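Local coordinates for beta-mannosidase (Trichoderma harzianum, PDB 4CVU), which hydrolyses beta-mannosidic bonds as a family 2 glycoside hydrolase, probably releasing mannose from the ends of its substrates, at residues Ile235-Lys238 with Gly239-Asn242; Arg398-Ser401 with Asp402-Asn405; Asn560-Gly564 with His565-Asp569; Pro612-Ser616 with Phe617-Thr621; Thr635-Ile638 with His639-Thr642. All blocks are in the same frame, centred on the assembly; numbering follows the deposited sequence.

Overall arrangement
All five contacts are local, two at turns (1 and 3) and three at helix starts (2, 4 and 5), and they follow one another along the chain without touching. Contact 1 turns off an outer strand of a seven-stranded antiparallel sheet; its bonding residues are buried although its bend is exposed. Contact 3 is a surface turn. Contacts 2, 4 and 5 are partly buried and adjoin helix N-termini, each with a side-chain cap: threonine, serine and asparagine. Contacts 4 and 5 are neighbours, with nearest atoms about 5 Å apart, on helices 620-625 and 638-655. Metal chemistry marks contacts 2 and 4, whereas contacts 3, 4 and 5 each carry a glycosylated asparagine.

Contact 1: residues Ile235-Lys238 with Gly239-Asn242; sequences IFRK and GQFN
Q240 holds CG trans to its own backbone nitrogen (chi1 178°) and stays extended beyond it, a course that carries the carboxamide back to the strand residues F236 and R237. The two segments make a type II beta turn from R237 to Q240, by which the chain leaves strand 227-237, an outer strand of the seven-stranded sheet. The evidence for the turn lies in its closing bond: Q240 N donates to R237 O over 2.9 Å, with an angle of 148° at the hydrogen. The Q240 side chain adds a second link of the same residue pair. R237 N donates to Q240 OE1 at 2.9 Å, nearly straight at 166° and in the carbonyl plane of the amide. Main chain and side chain of Q240 therefore both grip R237, one at its carbonyl and one at its N-H, and the straight, in-plane second bond probably helps to set the rotation of the carboxamide. At the bend, G239 has a positive phi; a CB built there would fall 2.6 Å from K238 O, which accounts for glycine at the third position of the turn. The long part of R237 takes no share in this: bent at chi2, it leads away from Q240, and its NH1 bonds to A250 O. Backbone bonds from F236 to V253 and from K238 to P251 tie the strand end to the region of strand 252-261, while P246 packs on Q240. The F236 ring meets that of H530 and touches a glycan sugar, but toward Q240 it is the methylene that approaches, with F236 CB 3.3 Å from Q240 OE1.

Contact 2: residues Arg398-Ser401 with Asp402-Asn405; sequences RVTS and DRMN. With CD (cadmium ion), chain B.
T400 and R403 are joined by the N-cap bond of helix 401-413: R403 N donates to T400 OG1 at 3.0 Å with an angle of 157°. The chi1 of T400, 63°, sets OG1 between its backbone N and carbonyl carbon, facing the first helical turn. Main-chain bonds continue the helix, M404 N to T400 O (2.9 Å) and N405 N to S401 O (2.7 Å). The apolar part is a hydrophobic staple around the cap: V399, just before it, places CG1 3.7 Å from M404 CG, and W431 of helix 430-439 also touches M404. Two waters add bridges. One gives a hydrogen to R398 O and accepts from R403 NH1 at the guanidinium edge, in its plane; the other joins S401 OG, D402 OD1 and N405 ND2. Metal binding falls to D402, whose OD2 lies 2.2 Å from a cadmium ion. As for charge, R398 NE and R403 NH1 approach to 4.8 Å, and each makes a salt bridge to D393, which takes one on each carboxylate oxygen and so probably draws the two guanidinium groups together. The helix N-terminus and the cadmium are both likely to stabilise the negative charge of D402.

Contact 3: residues Asn560-Gly564 with His565-Asp569; sequences NTTSG and HIYGD. With NAG (2-acetamido-2-deoxy-beta-D-glucopyranose), chain D.
T562 rests on one face of the H565 imidazole. Its CB stands 3.7 Å from the ring centroid and only 8° off the normal, a CH-pi contact over the centre of the ring. The two side chains run side by side in the same direction; H565 has CG opposite its carbonyl carbon (chi1 -67°), which turns the ring back along the T562 branch, and CG2 of T562 reaches the NE2 side. Beneath them a type II beta turn from T562 to H565 is closed by H565 N donating to T562 O at 3.2 Å. The positive phi of G564 suits this turn, since a CB there would press on S563 O. The Y567 side chain crosses those of T561 and T562 obliquely. Its OH accepts T562 N at 3.1 Å (150°), the donor lying at the ring edge near its plane, and T561 CG2 sits 3.6 Å from Y567 CE1. Replacing H565 with an alanine would probably leave T562 CB without its ring and set that branch free to turn. N560 heads the sequon and is glycosylated, ND2 bonded to C1 of the sugar at 1.5 Å; the sugar is also hydrogen-bonded to E556 O and Y559 N. Both segments lie in the loop from strand 554-556 to strand 570-572, with I566 held by backbone bonds to P369 and N371 and Y567 packed on N371 and N541.

Contact 4: residues Pro612-Ser616 with Phe617-Thr621; sequences PEELS and FNSTT. With CD (cadmium ion), chain M; CA (calcium ion), chain C; NAG (2-acetamido-2-deoxy-beta-D-glucopyranose), chain E.
S616 and F617 open a type I beta turn that ends at S619, whose N donates to S616 O at 3.1 Å. F617 has CG trans to its backbone nitrogen (chi1 -165°), sending the ring away from the turn toward helix 638-655, where M648 and T649 pack on it. One ring face receives the acetamide methyl of the attached sugar, C8 lying 3.3 Å from F617 CD1, offset toward the rim. With an alanine here, that methyl would probably lose its aromatic floor and a gap would open against the helix. N618 carries this sugar, its ND2 linked to C1 at 1.4 Å, and OD1 bonds to Q645; a water joins N618 N to S616 OG. S619 is the N-cap of helix 620-625: OG donates to E614 O at 2.6 Å and accepts from V622 N. T620 N reaches a calcium-bound water. T621 grips E614 OE1 twice, N at 3.0 Å (159°), nearly along the C-O axis, and OG1 at 3.0 Å from above the carboxylate plane. E614 OE2 binds the calcium at 2.1 Å, while E613 shares a cadmium with H62 of the second subunit. The rotation of the E614 carboxylate is thus probably set jointly by the two T621 donors and the calcium.

Contact 5: residues Thr635-Ile638 with His639-Thr642; sequences TRNI and HNST. With NAG (2-acetamido-2-deoxy-beta-D-glucopyranose), chain L.
Helix 638-655 begins here, with N637 as its N-cap and N640, in the first turn, as a glycosylation site. N637 OD1 accepts N640 N at 3.0 Å, close to straight at 165°, although the donor stands above the amide plane. A chi1 of -162° swings the N637 amide toward the first turn and brings its other end to the sugar: ND2 donates to the ring oxygen O5 at 2.7 Å, and also bonds to A631 O. N640 is covalently joined to the same sugar, its ND2 lying 1.4 Å from C1, and that nitrogen donates to P630 O. The two side chains cross obliquely with their amide planes 32° apart. Further bonds knit the turn. S641 N donates to N637 O at 3.3 Å, and S641 OG bonds to N626 O. T642 holds I638 O twice, through N at 2.9 Å and OG1 at 2.8 Å, from opposite faces of the carbonyl plane. I638 packs on L624, and S641 and T642 on I623, of helix 620-625. The sequon N640-S641-T642 therefore lies wholly within the helix, its last hydroxyl turned to the main chain. Since OD1 of N637 serves only as an acceptor and ND2 as a donor, the cap and the sugar bond together fix which way the buried amide is flipped, coupling the helix start to the root of the glycan.

Contact 1: residues Ile235-Lys238 with Gly239-Asn242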
# COMPACT_ATOMS: atom_id res chain seq x y z
N ILE A 235 21.00 33.07 -32.63
CA ILE A 235 20.33 34.16 -33.29
C ILE A 235 20.33 35.35 -32.34
O ILE A 235 19.79 35.28 -31.23
CB ILE A 235 18.90 33.80 -33.68
CG1 ILE A 235 18.92 32.61 -34.64
CG2 ILE A 235 18.26 34.99 -34.34
CD1 ILE A 235 17.56 32.09 -35.00
N PHE A 236 21.00 36.41 -32.77
CA PHE A 236 21.17 37.61 -31.95
C PHE A 236 21.08 38.87 -32.82
O PHE A 236 21.06 38.77 -34.05
CB PHE A 236 22.50 37.57 -31.19
CG PHE A 236 23.69 37.33 -32.06
CD1 PHE A 236 23.99 36.05 -32.54
CD2 PHE A 236 24.52 38.38 -32.42
CE1 PHE A 236 25.08 35.84 -33.33
CE2 PHE A 236 25.62 38.18 -33.23
CZ PHE A 236 25.89 36.90 -33.70
N ARG A 237 21.00 40.03 -32.18
CA ARG A 237 21.03 41.30 -32.90
C ARG A 237 22.48 41.63 -33.18
O ARG A 237 23.38 41.35 -32.37
CB ARG A 237 20.39 42.42 -32.06
CG ARG A 237 18.88 42.27 -31.80
CD ARG A 237 18.06 42.73 -32.99
NE ARG A 237 16.62 42.63 -32.77
CZ ARG A 237 15.68 43.12 -33.59
NH1 ARG A 237 16.03 43.77 -34.70
NH2 ARG A 237 14.39 42.97 -33.31
N LYS A 238 22.72 42.24 -34.33
CA LYS A 238 24.07 42.58 -34.68
C LYS A 238 24.67 43.52 -33.62
O LYS A 238 24.03 44.46 -33.16
CB LYS A 238 24.11 43.21 -36.07
CG LYS A 238 25.49 43.23 -36.67
CD LYS A 238 25.47 43.23 -38.19
CE LYS A 238 26.89 43.22 -38.74
NZ LYS A 238 27.67 42.07 -38.17
N GLY A 239 25.89 43.23 -33.20
CA GLY A 239 26.57 44.00 -32.15
C GLY A 239 26.24 43.56 -30.71
O GLY A 239 26.77 44.12 -29.77
N GLN A 240 25.36 42.57 -30.56
CA GLN A 240 24.88 42.15 -29.23
C GLN A 240 25.96 41.41 -28.47
O GLN A 240 26.64 40.54 -29.01
CB GLN A 240 23.62 41.27 -29.34
CG GLN A 240 23.06 40.73 -28.01
CD GLN A 240 21.73 40.00 -28.17
OE1 GLN A 240 21.18 39.85 -29.28
NE2 GLN A 240 21.16 39.56 -27.03
N PHE A 241 26.08 41.71 -27.19
CA PHE A 241 26.90 40.94 -26.29
C PHE A 241 26.14 40.46 -25.04
O PHE A 241 25.13 41.03 -24.67
CB PHE A 241 28.12 41.75 -25.86
CG PHE A 241 29.06 41.00 -24.97
CD1 PHE A 241 29.82 39.96 -25.47
CD2 PHE A 241 29.12 41.27 -23.62
CE1 PHE A 241 30.68 39.26 -24.65
CE2 PHE A 241 29.96 40.57 -22.80
CZ PHE A 241 30.75 39.57 -23.31
N ASN A 242 26.64 39.44 -24.38
CA ASN A 242 25.99 38.92 -23.19
C ASN A 242 25.85 39.96 -22.10
O ASN A 242 26.77 40.69 -21.81
CB ASN A 242 26.79 37.73 -22.67
CG ASN A 242 27.20 36.78 -23.78
OD1 ASN A 242 28.05 37.08 -24.59
ND2 ASN A 242 26.60 35.63 -23.80

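Contact 2: residues Arg398-Ser401 with Asp402-Asn405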
# COMPACT_ATOMS: atom_id res chain seq x y z
N ARG A 398 11.97 7.61 -17.00
CA ARG A 398 10.53 7.33 -17.06
C ARG A 398 9.70 8.60 -17.17
O ARG A 398 8.47 8.56 -17.21
CB ARG A 398 10.08 6.45 -15.87
CG ARG A 398 10.21 7.06 -14.49
CD ARG A 398 9.68 6.03 -13.47
NE ARG A 398 9.84 6.49 -12.10
CZ ARG A 398 9.33 5.85 -11.05
NH1 ARG A 398 8.70 4.69 -11.21
NH2 ARG A 398 9.48 6.35 -9.84
N VAL A 399 10.37 9.77 -17.22
CA VAL A 399 9.66 10.98 -17.42
C VAL A 399 9.16 11.11 -18.85
O VAL A 399 9.96 11.21 -19.77
CB VAL A 399 10.52 12.18 -17.09
CG1 VAL A 399 9.80 13.44 -17.44
CG2 VAL A 399 10.87 12.14 -15.64
N THR A 400 7.83 11.17 -19.01
CA THR A 400 7.21 11.17 -20.29
C THR A 400 6.75 12.53 -20.77
O THR A 400 6.64 13.54 -20.00
CB THR A 400 5.99 10.26 -20.33
OG1 THR A 400 4.98 10.77 -19.42
CG2 THR A 400 6.36 8.83 -20.01
N SER A 401 6.55 12.55 -22.08
CA SER A 401 5.94 13.68 -22.78
C SER A 401 4.55 14.05 -22.23
O SER A 401 4.25 15.22 -21.95
CB SER A 401 5.92 13.34 -24.27
OG SER A 401 5.18 14.25 -25.00
N ASP A 402 3.70 13.04 -22.04
CA ASP A 402 2.41 13.25 -21.40
C ASP A 402 2.53 13.86 -20.01
O ASP A 402 1.81 14.79 -19.69
CB ASP A 402 1.65 11.93 -21.27
CG ASP A 402 1.01 11.50 -22.57
OD1 ASP A 402 1.00 12.26 -23.55
OD2 ASP A 402 0.49 10.35 -22.59
N ARG A 403 3.44 13.32 -19.19
CA ARG A 403 3.63 13.81 -17.85
C ARG A 403 4.08 15.28 -17.88
O ARG A 403 3.63 16.07 -17.07
CB ARG A 403 4.64 12.96 -17.07
CG ARG A 403 4.05 11.72 -16.40
CD ARG A 403 5.12 10.86 -15.71
NE ARG A 403 5.63 11.57 -14.54
CZ ARG A 403 6.61 11.16 -13.73
NH1 ARG A 403 7.18 9.99 -13.92
NH2 ARG A 403 6.97 11.92 -12.68
N MET A 404 4.98 15.64 -18.80
CA MET A 404 5.52 17.00 -18.84
C MET A 404 4.53 17.95 -19.52
O MET A 404 4.42 19.11 -19.14
CB MET A 404 6.88 17.04 -19.52
CG MET A 404 7.97 16.33 -18.73
SD MET A 404 8.23 17.07 -17.11
CE MET A 404 8.40 18.81 -17.55
N ASN A 405 3.77 17.46 -20.50
CA ASN A 405 2.68 18.27 -21.04
C ASN A 405 1.62 18.65 -19.99
O ASN A 405 1.24 19.84 -19.90
CB ASN A 405 2.08 17.61 -22.31
CG ASN A 405 2.86 18.01 -23.58
OD1 ASN A 405 3.03 19.18 -23.85
ND2 ASN A 405 3.32 17.03 -24.33
CD CD B . -0.32 9.94 -24.62
O HOH W 1 6.33 7.70 -15.89
O HOH W 2 2.60 14.24 -24.99

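Contact 3: residues Asn560-Gly564 with His565-Asp569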
# COMPACT_ATOMS: atom_id res chain seq x y z
N ASN A 560 30.59 44.84 -1.43
CA ASN A 560 30.97 46.24 -1.63
C ASN A 560 29.70 47.05 -1.80
O ASN A 560 29.38 47.48 -2.90
CB ASN A 560 31.83 46.44 -2.88
CG ASN A 560 33.20 45.80 -2.76
OD1 ASN A 560 34.07 46.28 -2.04
ND2 ASN A 560 33.39 44.69 -3.49
N THR A 561 28.99 47.25 -0.69
CA THR A 561 27.66 47.84 -0.74
C THR A 561 27.59 49.17 -0.01
O THR A 561 28.51 49.54 0.75
CB THR A 561 26.62 46.89 -0.14
OG1 THR A 561 26.98 46.59 1.20
CG2 THR A 561 26.53 45.61 -0.96
N THR A 562 26.51 49.89 -0.26
CA THR A 562 26.27 51.17 0.39
C THR A 562 24.96 51.05 1.16
O THR A 562 23.99 50.42 0.68
CB THR A 562 26.16 52.30 -0.64
OG1 THR A 562 27.37 52.36 -1.42
CG2 THR A 562 25.95 53.63 0.06
N SER A 563 24.92 51.65 2.35
CA SER A 563 23.68 51.69 3.15
C SER A 563 22.57 52.39 2.36
O SER A 563 22.81 53.37 1.66
CB SER A 563 23.92 52.43 4.47
OG SER A 563 24.53 53.69 4.20
N GLY A 564 21.36 51.87 2.44
CA GLY A 564 20.24 52.46 1.72
C GLY A 564 20.08 51.93 0.30
O GLY A 564 19.00 52.02 -0.27
N HIS A 565 21.15 51.42 -0.31
CA HIS A 565 21.06 50.87 -1.68
C HIS A 565 20.53 49.46 -1.67
O HIS A 565 20.60 48.78 -0.65
CB HIS A 565 22.41 50.90 -2.35
CG HIS A 565 22.92 52.28 -2.62
ND1 HIS A 565 23.85 52.55 -3.60
CD2 HIS A 565 22.63 53.47 -2.05
CE1 HIS A 565 24.12 53.84 -3.62
NE2 HIS A 565 23.38 54.42 -2.70
N ILE A 566 19.99 49.02 -2.81
CA ILE A 566 19.36 47.69 -2.92
C ILE A 566 20.00 46.91 -4.08
O ILE A 566 20.24 47.48 -5.15
CB ILE A 566 17.86 47.82 -3.19
CG1 ILE A 566 17.16 48.38 -1.96
CG2 ILE A 566 17.25 46.45 -3.54
CD1 ILE A 566 15.75 48.82 -2.21
N TYR A 567 20.26 45.63 -3.85
CA TYR A 567 20.94 44.81 -4.81
C TYR A 567 20.31 43.43 -4.83
O TYR A 567 19.88 42.93 -3.80
CB TYR A 567 22.41 44.60 -4.43
CG TYR A 567 23.15 45.86 -4.04
CD1 TYR A 567 23.12 46.33 -2.73
CD2 TYR A 567 23.83 46.61 -4.99
CE1 TYR A 567 23.79 47.50 -2.37
CE2 TYR A 567 24.51 47.79 -4.64
CZ TYR A 567 24.48 48.22 -3.32
OH TYR A 567 25.13 49.39 -2.95
N GLY A 568 20.28 42.82 -5.98
CA GLY A 568 20.06 41.38 -6.05
C GLY A 568 18.65 40.91 -5.92
O GLY A 568 17.74 41.65 -5.61
N ASP A 569 18.48 39.61 -6.17
CA ASP A 569 17.25 38.94 -5.89
C ASP A 569 17.18 38.50 -4.41
O ASP A 569 18.18 38.56 -3.70
CB ASP A 569 17.05 37.74 -6.83
CG ASP A 569 18.18 36.73 -6.81
OD1 ASP A 569 19.25 37.02 -6.20
OD2 ASP A 569 17.98 35.60 -7.41
C1 NAG D . 34.63 43.92 -3.57
C2 NAG D . 35.07 42.78 -2.66
C3 NAG D . 36.44 42.22 -3.02
C4 NAG D . 36.50 41.91 -4.51
C5 NAG D . 36.06 43.12 -5.32
C6 NAG D . 35.97 42.83 -6.81
C7 NAG D . 34.02 42.98 -0.46
C8 NAG D . 34.12 43.58 0.92
N2 NAG D . 35.03 43.26 -1.29
O3 NAG D . 36.66 41.07 -2.23
O4 NAG D . 37.80 41.56 -4.93
O5 NAG D . 34.76 43.49 -4.92
O6 NAG D . 35.17 41.70 -7.03
O7 NAG D . 33.05 42.26 -0.76

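Contact 4: residues Pro612-Ser616 with Phe617-Thr621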
# COMPACT_ATOMS: atom_id res chain seq x y z
N PRO A 612 -1.88 1.76 4.33
CA PRO A 612 -3.08 2.31 5.00
C PRO A 612 -2.83 2.59 6.49
O PRO A 612 -3.11 3.69 6.95
CB PRO A 612 -4.13 1.19 4.83
CG PRO A 612 -3.71 0.45 3.60
CD PRO A 612 -2.19 0.57 3.52
N GLU A 613 -2.22 1.66 7.23
CA GLU A 613 -2.00 1.91 8.66
C GLU A 613 -1.02 3.06 8.96
O GLU A 613 -0.89 3.51 10.10
CB GLU A 613 -1.52 0.68 9.40
CG GLU A 613 -0.06 0.32 9.07
CD GLU A 613 0.44 -0.83 9.94
OE1 GLU A 613 -0.27 -1.13 10.93
OE2 GLU A 613 1.52 -1.40 9.61
N GLU A 614 -0.27 3.49 7.95
CA GLU A 614 0.66 4.59 8.11
C GLU A 614 0.10 5.97 7.81
O GLU A 614 0.84 6.94 7.81
CB GLU A 614 1.92 4.34 7.23
CG GLU A 614 2.79 3.19 7.71
CD GLU A 614 3.35 3.41 9.10
OE1 GLU A 614 4.17 4.32 9.34
OE2 GLU A 614 3.00 2.64 9.98
N LEU A 615 -1.20 6.07 7.54
CA LEU A 615 -1.81 7.33 7.19
C LEU A 615 -2.21 8.14 8.42
O LEU A 615 -3.38 8.27 8.73
CB LEU A 615 -3.03 7.07 6.32
CG LEU A 615 -2.79 6.36 4.98
CD1 LEU A 615 -4.11 6.02 4.32
CD2 LEU A 615 -1.95 7.16 3.99
N SER A 616 -1.23 8.71 9.11
CA SER A 616 -1.53 9.66 10.18
C SER A 616 -0.44 10.68 10.21
O SER A 616 0.68 10.43 9.77
CB SER A 616 -1.73 8.99 11.56
OG SER A 616 -0.50 8.44 12.01
N PHE A 617 -0.74 11.86 10.72
CA PHE A 617 0.14 13.01 10.54
C PHE A 617 1.59 12.65 10.88
O PHE A 617 2.50 12.98 10.19
CB PHE A 617 -0.37 14.19 11.36
CG PHE A 617 0.23 15.53 11.00
CD1 PHE A 617 1.39 15.96 11.59
CD2 PHE A 617 -0.40 16.37 10.09
CE1 PHE A 617 1.95 17.23 11.30
CE2 PHE A 617 0.14 17.63 9.79
CZ PHE A 617 1.35 18.05 10.37
N ASN A 618 1.75 11.88 11.96
CA ASN A 618 3.07 11.65 12.55
C ASN A 618 3.40 10.16 12.59
O ASN A 618 4.08 9.70 13.49
CB ASN A 618 3.04 12.19 13.98
CG ASN A 618 3.55 13.60 14.12
OD1 ASN A 618 4.37 14.12 13.31
ND2 ASN A 618 3.10 14.23 15.16
N SER A 619 2.90 9.37 11.66
CA SER A 619 3.33 7.97 11.62
C SER A 619 4.82 7.95 11.32
O SER A 619 5.39 8.94 10.84
CB SER A 619 2.61 7.18 10.53
OG SER A 619 2.88 7.73 9.25
N THR A 620 5.47 6.83 11.64
CA THR A 620 6.90 6.75 11.47
C THR A 620 7.25 6.86 9.98
O THR A 620 8.20 7.53 9.62
CB THR A 620 7.46 5.46 12.07
OG1 THR A 620 7.19 5.44 13.46
CG2 THR A 620 8.98 5.37 11.86
N THR A 621 6.48 6.21 9.10
CA THR A 621 6.77 6.32 7.68
C THR A 621 6.56 7.74 7.11
O THR A 621 7.35 8.18 6.29
CB THR A 621 5.93 5.34 6.87
OG1 THR A 621 6.27 4.02 7.27
CG2 THR A 621 6.22 5.52 5.42
CD CD M . 1.38 -2.73 11.79
CA CA C . 3.77 3.11 11.92
C1 NAG E . 3.53 15.55 15.52
C2 NAG E . 2.51 16.48 16.14
C3 NAG E . 3.14 17.70 16.82
C4 NAG E . 4.32 17.34 17.73
C5 NAG E . 5.23 16.45 16.94
C6 NAG E . 6.45 16.00 17.75
C7 NAG E . 0.33 16.56 15.02
C8 NAG E . -0.54 17.22 14.00
N2 NAG E . 1.58 16.99 15.14
O3 NAG E . 2.17 18.38 17.56
O4 NAG E . 5.06 18.48 18.10
O5 NAG E . 4.54 15.31 16.48
O6 NAG E . 6.04 15.30 18.91
O7 NAG E . -0.14 15.67 15.74
O HOH W 3 -0.06 10.28 13.79
O HOH W 4 3.75 4.84 13.23
O HOH W 5 0.43 -4.36 10.68
O HOH W 6 2.24 -1.01 12.80
O HOH W 7 0.62 -3.64 14.04

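Contact 5: residues Thr635-Ile638 with His639-Thr642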
# COMPACT_ATOMS: atom_id res chain seq x y z
N THR A 635 21.79 8.17 8.53
CA THR A 635 20.94 7.66 9.61
C THR A 635 19.42 7.83 9.31
O THR A 635 19.04 8.61 8.44
CB THR A 635 21.22 8.35 10.95
OG1 THR A 635 20.90 9.75 10.86
CG2 THR A 635 22.69 8.17 11.34
N ARG A 636 18.60 7.08 10.06
CA ARG A 636 17.15 7.32 10.11
C ARG A 636 16.92 8.42 11.11
O ARG A 636 16.68 8.18 12.29
CB ARG A 636 16.37 6.07 10.53
CG ARG A 636 16.43 4.93 9.53
CD ARG A 636 15.37 3.86 9.82
NE ARG A 636 15.36 2.83 8.77
CZ ARG A 636 14.35 2.01 8.52
NH1 ARG A 636 13.22 2.06 9.23
NH2 ARG A 636 14.46 1.11 7.55
N ASN A 637 16.99 9.65 10.64
CA ASN A 637 17.00 10.80 11.50
C ASN A 637 15.56 11.32 11.77
O ASN A 637 15.07 12.26 11.12
CB ASN A 637 17.91 11.84 10.89
CG ASN A 637 18.35 12.89 11.87
OD1 ASN A 637 17.65 13.19 12.83
ND2 ASN A 637 19.54 13.45 11.64
N ILE A 638 14.91 10.69 12.75
CA ILE A 638 13.54 11.05 13.16
C ILE A 638 13.52 12.45 13.75
O ILE A 638 12.59 13.20 13.54
CB ILE A 638 12.95 10.02 14.19
CG1 ILE A 638 12.32 8.86 13.46
CG2 ILE A 638 11.82 10.62 15.03
CD1 ILE A 638 13.29 7.76 13.21
N HIS A 639 14.55 12.80 14.49
CA HIS A 639 14.60 14.10 15.13
C HIS A 639 14.53 15.26 14.11
O HIS A 639 13.75 16.18 14.25
CB HIS A 639 15.87 14.22 15.97
CG HIS A 639 16.06 15.58 16.58
ND1 HIS A 639 15.54 15.94 17.81
CD2 HIS A 639 16.71 16.68 16.10
CE1 HIS A 639 15.87 17.20 18.07
NE2 HIS A 639 16.58 17.67 17.05
N ASN A 640 15.39 15.20 13.10
CA ASN A 640 15.45 16.26 12.10
C ASN A 640 14.20 16.35 11.26
O ASN A 640 13.74 17.45 10.93
CB ASN A 640 16.66 16.03 11.17
CG ASN A 640 17.98 16.38 11.85
OD1 ASN A 640 18.03 16.58 13.06
ND2 ASN A 640 19.05 16.46 11.06
N SER A 641 13.64 15.20 10.88
CA SER A 641 12.40 15.17 10.15
C SER A 641 11.25 15.76 10.96
O SER A 641 10.39 16.49 10.41
CB SER A 641 12.09 13.74 9.74
OG SER A 641 13.06 13.35 8.77
N THR A 642 11.23 15.45 12.26
CA THR A 642 10.20 15.91 13.16
C THR A 642 10.15 17.45 13.24
O THR A 642 9.11 18.05 13.49
CB THR A 642 10.36 15.26 14.57
OG1 THR A 642 10.01 13.88 14.46
CG2 THR A 642 9.46 15.91 15.62
C1 NAG L . 20.39 16.76 11.51
C2 NAG L . 20.51 18.03 12.31
C3 NAG L . 21.97 18.29 12.62
C4 NAG L . 22.54 17.04 13.31
C5 NAG L . 22.27 15.80 12.46
C6 NAG L . 22.78 14.51 13.10
C7 NAG L . 19.17 20.08 12.09
C8 NAG L . 18.60 21.13 11.15
N2 NAG L . 19.90 19.11 11.55
O3 NAG L . 22.06 19.46 13.43
O4 NAG L . 23.94 17.15 13.53
O5 NAG L . 20.88 15.67 12.27
O6 NAG L . 22.18 14.38 14.37
O7 NAG L . 18.90 20.17 13.28